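Local coordinates for probable glutamine-binding lipoprotein GlnH (GLNBP) (Mycobacterium tuberculosis, PDB 6H20) that binds acidic amino acids and asparagine as an extracellular solute-binding lipoprotein, probably sensing aspartate to regulate protein kinase G signalling, at residues A[51-56]-A[83-88]; A[115-120]-A[244-249]. One frame throughout, in Å; residues are numbered along the deposited sequence.

Contact 1: residues A[51-56]-A[83-88]; sequences GRLIVG and GEVARD
L53 and A86 bring strand 53-57 and helix 77-90 nearest each other here, with their CA atoms 6.2 Å apart. L53 carries the contact from the strand side. Its CB points toward the helix. CG lies anti to the backbone N (chi1 179°), which extends the branch toward the helix. The methyl CD2 makes the touch. It meets CG1 of V85 at 3.9 Å and CB of A86 at 4.1 Å. CD2 of L53 also lies 3.9 Å from the backbone N of A86, so one methyl rests against the helix backbone as well as two side chains. The L53 and V85 side chains cross at about a right angle. With CG1 of V85 anti to its own backbone N (chi1 179°), CG1 is the valine methyl nearer the leucine. All three residues are buried, and their side chains meet only through carbon.

The charged side chains of the helix take no part in the touch with L53. R87 grips the carboxylate of E84 side-on, with NE to OE1 at 2.9 Å and NH2 to OE2 at 2.9 Å. Both oxygens lie close to the guanidinium plane, and both bonds are nearly straight. The two bonds together should fix the turn of the guanidinium group. R256 also bridges to E84 and to D88, tying this helix to helix 244-259.

L53 also touches I89, and A86 touches V96, so the leucine belongs to a wider apolar layer between helix and sheet. Strand 53-57 pairs in parallel with strands 96-100 and 117-118. A helix packed on parallel strands through aliphatic side chains is the alpha/beta build of a lobe in periplasmic-binding-protein folds.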
ATOM      1  N   GLY A  51      -5.536  23.699   8.725  1.00 30.32           N
ATOM      2  CA  GLY A  51      -6.354  23.171   9.793  1.00 32.37           C
ATOM      3  C   GLY A  51      -6.468  21.666   9.823  1.00 31.57           C
ATOM      4  O   GLY A  51      -7.004  21.120  10.799  1.00 34.53           O
ATOM      5  N   ARG A  52      -5.986  20.978   8.794  1.00 27.42           N
ATOM      6  CA  ARG A  52      -6.053  19.524   8.763  1.00 25.63           C
ATOM      7  C   ARG A  52      -5.070  19.000   7.731  1.00 20.95           C
ATOM      8  O   ARG A  52      -4.721  19.696   6.769  1.00 24.61           O
ATOM      9  CB  ARG A  52      -7.468  19.012   8.447  1.00 27.47           C
ATOM     10  CG  ARG A  52      -7.843  19.052   6.966  1.00 28.44           C
ATOM     11  CD  ARG A  52      -8.098  20.474   6.471  1.00 30.05           C
ATOM     12  NE  ARG A  52      -8.834  20.474   5.208  1.00 30.03           N
ATOM     13  CZ  ARG A  52      -8.948  21.534   4.411  1.00 32.43           C
ATOM     14  NH1 ARG A  52      -8.371  22.681   4.750  1.00 31.20           N
ATOM     15  NH2 ARG A  52      -9.637  21.447   3.281  1.00 33.55           N
ATOM     16  N   LEU A  53      -4.627  17.767   7.954  1.00 20.24           N
ATOM     17  CA  LEU A  53      -3.813  17.021   7.005  1.00 18.82           C
ATOM     18  C   LEU A  53      -4.735  16.307   6.024  1.00 23.43           C
ATOM     19  O   LEU A  53      -5.677  15.625   6.443  1.00 23.50           O
ATOM     20  CB  LEU A  53      -2.982  15.987   7.768  1.00 19.20           C
ATOM     21  CG  LEU A  53      -2.061  15.064   6.971  1.00 20.81           C
ATOM     22  CD1 LEU A  53      -0.886  15.872   6.414  1.00 19.14           C
ATOM     23  CD2 LEU A  53      -1.551  13.903   7.836  1.00 20.63           C
ATOM     24  N   ILE A  54      -4.482  16.479   4.727  1.00 21.60           N
ATOM     25  CA  ILE A  54      -5.298  15.850   3.688  1.00 22.58           C
ATOM     26  C   ILE A  54      -4.568  14.607   3.203  1.00 23.07           C
ATOM     27  O   ILE A  54      -3.443  14.693   2.689  1.00 19.83           O
ATOM     28  CB  ILE A  54      -5.600  16.821   2.538  1.00 23.95           C
ATOM     29  CG1 ILE A  54      -6.312  18.061   3.086  1.00 26.14           C
ATOM     30  CG2 ILE A  54      -6.436  16.127   1.463  1.00 27.34           C
ATOM     31  CD1 ILE A  54      -6.425  19.204   2.093  1.00 30.82           C
ATOM     32  N   VAL A  55      -5.211  13.449   3.382  1.00 19.95           N
ATOM     33  CA  VAL A  55      -4.587  12.140   3.224  1.00 20.19           C
ATOM     34  C   VAL A  55      -5.288  11.398   2.098  1.00 21.89           C
ATOM     35  O   VAL A  55      -6.509  11.226   2.134  1.00 20.03           O
ATOM     36  CB  VAL A  55      -4.698  11.331   4.527  1.00 17.15           C
ATOM     37  CG1 VAL A  55      -4.079   9.937   4.362  1.00 19.29           C
ATOM     38  CG2 VAL A  55      -4.040  12.076   5.683  1.00 18.58           C
ATOM     39  N   GLY A  56      -4.506  10.906   1.138  1.00 20.91           N
ATOM     40  CA  GLY A  56      -5.049  10.104   0.054  1.00 23.17           C
ATOM     41  C   GLY A  56      -5.019   8.630   0.407  1.00 24.28           C
ATOM     42  O   GLY A  56      -3.978   8.099   0.810  1.00 20.36           O
ATOM     43  N   GLY A  83      -2.617   9.157  10.879  1.00 16.24           N
ATOM     44  CA  GLY A  83      -2.991   9.878  12.080  1.00 16.15           C
ATOM     45  C   GLY A  83      -1.807  10.232  12.956  1.00 16.94           C
ATOM     46  O   GLY A  83      -1.850  11.230  13.677  1.00 18.86           O
ATOM     47  N   GLU A  84      -0.746   9.417  12.918  1.00 14.80           N
ATOM     48  CA  GLU A  84       0.452   9.751  13.687  1.00 16.41           C
ATOM     49  C   GLU A  84       1.181  10.954  13.095  1.00 17.98           C
ATOM     50  O   GLU A  84       1.733  11.777  13.842  1.00 18.54           O
ATOM     51  CB  GLU A  84       1.370   8.536  13.795  1.00 16.19           C
ATOM     52  CG  GLU A  84       0.783   7.397  14.620  1.00 16.01           C
ATOM     53  CD  GLU A  84       0.396   7.814  16.021  1.00 20.56           C
ATOM     54  OE1 GLU A  84       1.153   8.606  16.636  1.00 22.21           O
ATOM     55  OE2 GLU A  84      -0.666   7.365  16.509  1.00 25.66           O
ATOM     56  N   VAL A  85       1.184  11.084  11.763  1.00 16.00           N
ATOM     57  CA  VAL A  85       1.687  12.308  11.142  1.00 14.64           C
ATOM     58  C   VAL A  85       0.869  13.504  11.606  1.00 16.33           C
ATOM     59  O   VAL A  85       1.414  14.536  12.009  1.00 17.72           O
ATOM     60  CB  VAL A  85       1.686  12.180   9.610  1.00 16.65           C
ATOM     61  CG1 VAL A  85       2.182  13.480   8.963  1.00 18.02           C
ATOM     62  CG2 VAL A  85       2.540  10.998   9.190  1.00 17.28           C
ATOM     63  N   ALA A  86      -0.457  13.374  11.576  1.00 16.36           N
ATOM     64  CA  ALA A  86      -1.308  14.470  12.030  1.00 17.83           C
ATOM     65  C   ALA A  86      -1.059  14.789  13.497  1.00 18.84           C
ATOM     66  O   ALA A  86      -1.084  15.960  13.899  1.00 20.54           O
ATOM     67  CB  ALA A  86      -2.779  14.123  11.790  1.00 19.71           C
ATOM     68  N   ARG A  87      -0.822  13.763  14.321  1.00 17.81           N
ATOM     69  CA  ARG A  87      -0.498  14.019  15.722  1.00 20.31           C
ATOM     70  C   ARG A  87       0.742  14.898  15.844  1.00 19.85           C
ATOM     71  O   ARG A  87       0.781  15.825  16.661  1.00 22.78           O
ATOM     72  CB  ARG A  87      -0.290  12.707  16.474  1.00 21.10           C
ATOM     73  CG  ARG A  87      -0.218  12.887  17.989  1.00 24.48           C
ATOM     74  CD  ARG A  87       0.438  11.687  18.682  1.00 23.49           C
ATOM     75  NE  ARG A  87      -0.245  10.422  18.386  1.00 23.12           N
ATOM     76  CZ  ARG A  87      -1.343   9.995  19.008  1.00 28.04           C
ATOM     77  NH1 ARG A  87      -1.906  10.733  19.957  1.00 28.67           N
ATOM     78  NH2 ARG A  87      -1.883   8.825  18.676  1.00 29.63           N
ATOM     79  N   ASP A  88       1.766  14.619  15.033  1.00 19.15           N
ATOM     80  CA  ASP A  88       2.990  15.416  15.086  1.00 17.51           C
ATOM     81  C   ASP A  88       2.749  16.851  14.616  1.00 18.74           C
ATOM     82  O   ASP A  88       3.416  17.778  15.099  1.00 20.31           O
ATOM     83  CB  ASP A  88       4.084  14.764  14.239  1.00 18.57           C
ATOM     84  CG  ASP A  88       4.762  13.594  14.938  1.00 23.66           C
ATOM     85  OD1 ASP A  88       4.316  13.198  16.025  1.00 24.60           O
ATOM     86  OD2 ASP A  88       5.753  13.088  14.380  1.00 28.45           O
TER

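Contact 2: residues A[115-120]-A[244-249]; sequences VDIVVK and TGLVRF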
ATOM      1  N   VAL A 115      -3.419  16.175  -2.421  1.00 22.00           N
ATOM      2  CA  VAL A 115      -3.339  15.694  -1.049  1.00 22.55           C
ATOM      3  C   VAL A 115      -1.968  16.078  -0.522  1.00 23.44           C
ATOM      4  O   VAL A 115      -1.032  16.318  -1.286  1.00 25.96           O
ATOM      5  CB  VAL A 115      -3.515  14.161  -0.942  1.00 21.50           C
ATOM      6  CG1 VAL A 115      -4.885  13.731  -1.455  1.00 20.26           C
ATOM      7  CG2 VAL A 115      -2.414  13.434  -1.709  1.00 24.08           C
ATOM      8  N   ASP A 116      -1.852  16.129   0.807  1.00 20.30           N
ATOM      9  CA  ASP A 116      -0.532  16.331   1.396  1.00 19.83           C
ATOM     10  C   ASP A 116       0.292  15.049   1.329  1.00 19.08           C
ATOM     11  O   ASP A 116       1.489  15.085   1.008  1.00 19.61           O
ATOM     12  CB  ASP A 116      -0.659  16.777   2.853  1.00 20.92           C
ATOM     13  CG  ASP A 116      -1.401  18.096   3.014  1.00 24.43           C
ATOM     14  OD1 ASP A 116      -0.991  19.103   2.390  1.00 27.28           O
ATOM     15  OD2 ASP A 116      -2.380  18.141   3.794  1.00 23.86           O
ATOM     16  N   ILE A 117      -0.319  13.915   1.661  1.00 17.67           N
ATOM     17  CA  ILE A 117       0.370  12.632   1.665  1.00 17.43           C
ATOM     18  C   ILE A 117      -0.583  11.563   1.157  1.00 17.75           C
ATOM     19  O   ILE A 117      -1.809  11.707   1.232  1.00 19.51           O
ATOM     20  CB  ILE A 117       0.908  12.230   3.061  1.00 15.66           C
ATOM     21  CG1 ILE A 117      -0.237  12.028   4.061  1.00 15.39           C
ATOM     22  CG2 ILE A 117       1.905  13.280   3.573  1.00 16.38           C
ATOM     23  CD1 ILE A 117       0.230  11.579   5.451  1.00 16.59           C
ATOM     24  N   VAL A 118      -0.009  10.498   0.606  1.00 15.67           N
ATOM     25  CA  VAL A 118      -0.737   9.264   0.308  1.00 15.48           C
ATOM     26  C   VAL A 118      -0.235   8.217   1.289  1.00 16.13           C
ATOM     27  O   VAL A 118       0.975   7.977   1.382  1.00 16.16           O
ATOM     28  CB  VAL A 118      -0.504   8.802  -1.138  1.00 17.80           C
ATOM     29  CG1 VAL A 118      -1.018   7.373  -1.347  1.00 17.80           C
ATOM     30  CG2 VAL A 118      -1.185   9.751  -2.128  1.00 19.24           C
ATOM     31  N   VAL A 119      -1.144   7.622   2.046  1.00 15.68           N
ATOM     32  CA  VAL A 119      -0.832   6.468   2.890  1.00 14.27           C
ATOM     33  C   VAL A 119      -1.799   5.391   2.426  1.00 14.26           C
ATOM     34  O   VAL A 119      -2.946   5.312   2.887  1.00 15.67           O
ATOM     35  CB  VAL A 119      -0.968   6.749   4.390  1.00 15.70           C
ATOM     36  CG1 VAL A 119      -0.337   5.608   5.197  1.00 15.07           C
ATOM     37  CG2 VAL A 119      -0.295   8.080   4.770  1.00 15.95           C
ATOM     38  N   LYS A 120      -1.365   4.615   1.435  1.00 14.18           N
ATOM     39  CA  LYS A 120      -2.236   3.633   0.794  1.00 14.65           C
ATOM     40  C   LYS A 120      -1.365   2.542   0.206  1.00 13.59           C
ATOM     41  O   LYS A 120      -1.157   2.487  -1.014  1.00 16.11           O
ATOM     42  CB  LYS A 120      -3.101   4.293  -0.288  1.00 18.93           C
ATOM     43  CG  LYS A 120      -4.232   3.364  -0.753  1.00 21.27           C
ATOM     44  CD  LYS A 120      -4.723   3.733  -2.141  1.00 22.62           C
ATOM     45  CE  LYS A 120      -5.845   2.815  -2.631  1.00 27.45           C
ATOM     46  NZ  LYS A 120      -5.670   1.373  -2.296  1.00 29.22           N
ATOM     47  N   THR A 244      10.360  18.348  -0.121  1.00 22.87           N
ATOM     48  CA  THR A 244      11.364  17.633   0.664  1.00 22.73           C
ATOM     49  C   THR A 244      11.206  17.885   2.154  1.00 18.55           C
ATOM     50  O   THR A 244      11.521  17.002   2.961  1.00 19.01           O
ATOM     51  CB  THR A 244      12.781  17.976   0.208  1.00 27.10           C
ATOM     52  OG1 THR A 244      12.983  19.392   0.288  1.00 28.03           O
ATOM     53  CG2 THR A 244      13.014  17.483  -1.216  1.00 25.52           C
ATOM     54  N   GLY A 245      10.707  19.061   2.541  1.00 20.05           N
ATOM     55  CA  GLY A 245      10.471  19.319   3.955  1.00 18.19           C
ATOM     56  C   GLY A 245       9.468  18.355   4.558  1.00 17.95           C
ATOM     57  O   GLY A 245       9.641  17.879   5.680  1.00 19.57           O
ATOM     58  N   LEU A 246       8.399  18.061   3.824  1.00 17.42           N
ATOM     59  CA  LEU A 246       7.413  17.111   4.326  1.00 16.16           C
ATOM     60  C   LEU A 246       7.977  15.699   4.391  1.00 16.61           C
ATOM     61  O   LEU A 246       7.607  14.935   5.286  1.00 17.16           O
ATOM     62  CB  LEU A 246       6.169  17.165   3.439  1.00 16.88           C
ATOM     63  CG  LEU A 246       4.958  16.360   3.899  1.00 16.15           C
ATOM     64  CD1 LEU A 246       4.611  16.632   5.341  1.00 19.32           C
ATOM     65  CD2 LEU A 246       3.765  16.681   2.994  1.00 18.28           C
ATOM     66  N   VAL A 247       8.871  15.334   3.469  1.00 18.06           N
ATOM     67  CA  VAL A 247       9.555  14.043   3.571  1.00 16.21           C
ATOM     68  C   VAL A 247      10.311  13.947   4.892  1.00 15.73           C
ATOM     69  O   VAL A 247      10.184  12.961   5.632  1.00 17.05           O
ATOM     70  CB  VAL A 247      10.499  13.829   2.373  1.00 19.87           C
ATOM     71  CG1 VAL A 247      11.270  12.512   2.541  1.00 19.02           C
ATOM     72  CG2 VAL A 247       9.722  13.858   1.066  1.00 20.29           C
ATOM     73  N   ARG A 248      11.132  14.965   5.195  1.00 18.54           N
ATOM     74  CA  ARG A 248      11.870  14.950   6.454  1.00 16.07           C
ATOM     75  C   ARG A 248      10.927  14.915   7.647  1.00 16.84           C
ATOM     76  O   ARG A 248      11.181  14.197   8.617  1.00 18.43           O
ATOM     77  CB  ARG A 248      12.819  16.147   6.545  1.00 16.64           C
ATOM     78  CG  ARG A 248      13.828  16.196   5.423  1.00 16.66           C
ATOM     79  CD  ARG A 248      14.811  17.338   5.660  1.00 20.82           C
ATOM     80  NE  ARG A 248      15.697  17.553   4.519  1.00 20.14           N
ATOM     81  CZ  ARG A 248      16.814  16.863   4.302  1.00 25.00           C
ATOM     82  NH1 ARG A 248      17.181  15.905   5.147  1.00 24.55           N
ATOM     83  NH2 ARG A 248      17.560  17.125   3.233  1.00 27.50           N
ATOM     84  N   PHE A 249       9.829  15.679   7.592  1.00 17.46           N
ATOM     85  CA  PHE A 249       8.878  15.691   8.697  1.00 17.41           C
ATOM     86  C   PHE A 249       8.287  14.303   8.925  1.00 15.74           C
ATOM     87  O   PHE A 249       8.282  13.798  10.057  1.00 16.86           O
ATOM     88  CB  PHE A 249       7.756  16.713   8.443  1.00 20.12           C
ATOM     89  CG  PHE A 249       6.855  16.911   9.627  1.00 16.36           C
ATOM     90  CD1 PHE A 249       5.812  16.014   9.892  1.00 16.33           C
ATOM     91  CD2 PHE A 249       7.080  17.962  10.510  1.00 17.88           C
ATOM     92  CE1 PHE A 249       5.005  16.181  11.004  1.00 16.84           C
ATOM     93  CE2 PHE A 249       6.282  18.134  11.616  1.00 16.49           C
ATOM     94  CZ  PHE A 249       5.245  17.243  11.870  1.00 17.33           C
TER
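L246 meets D116 and I117 through a single methyl, CD2. The apolar part is the pair of CD2 of L246 and CG2 of I117, 3.9 Å apart. The two side chains cross at about a right angle. CG1 of I117 sits between the backbone N and the carbonyl carbon (chi1 64°), while CG2, beside the backbone N, is the branch that touches the leucine.

The second kind of contact is between a methyl and the backbone. CD2 of L246 lies 3.4 Å from O of D116, a close van der Waals approach. CB of D116 adds a looser touch to the same methyl at 4.4 Å.

The carboxylate of D116 is engaged elsewhere. OD2 accepts a hydrogen bond from N of I54, and OD1 forms a salt bridge with R50, which probably offsets the charge.

At the far end of 115-120, K120 touches the bound asparagine and lies far from segment 244-249. I239 of strand 232-240 touches both I117 and L246. Helix 244-259 follows that strand and lies over the sheet, where strand 117-118 runs between strand 53-57 and the antiparallel strand 232-240.

How the contacts relate
Contacts 1 and 2 each pack a helix against the same sheet, with centres about 10 Å apart. Both are buried, and each relies on one leucine methyl. Their direction differs: in contact 1 the strand supplies the leucine, and in contact 2 the helix does. Strands 53-57 and 117-118 are neighbours, joined by the probable hydrogen bond of G56 N to I117 O at 2.8 Å. The helices also meet, where CB of D88 packs on CZ of F249 at 3.6 Å. The methyl lies by a backbone N in contact 1 and by a carbonyl O in contact 2. Contact 1 has a salt bridge along its helix, whereas the strand segment of contact 2 leads on to the amino acid pocket.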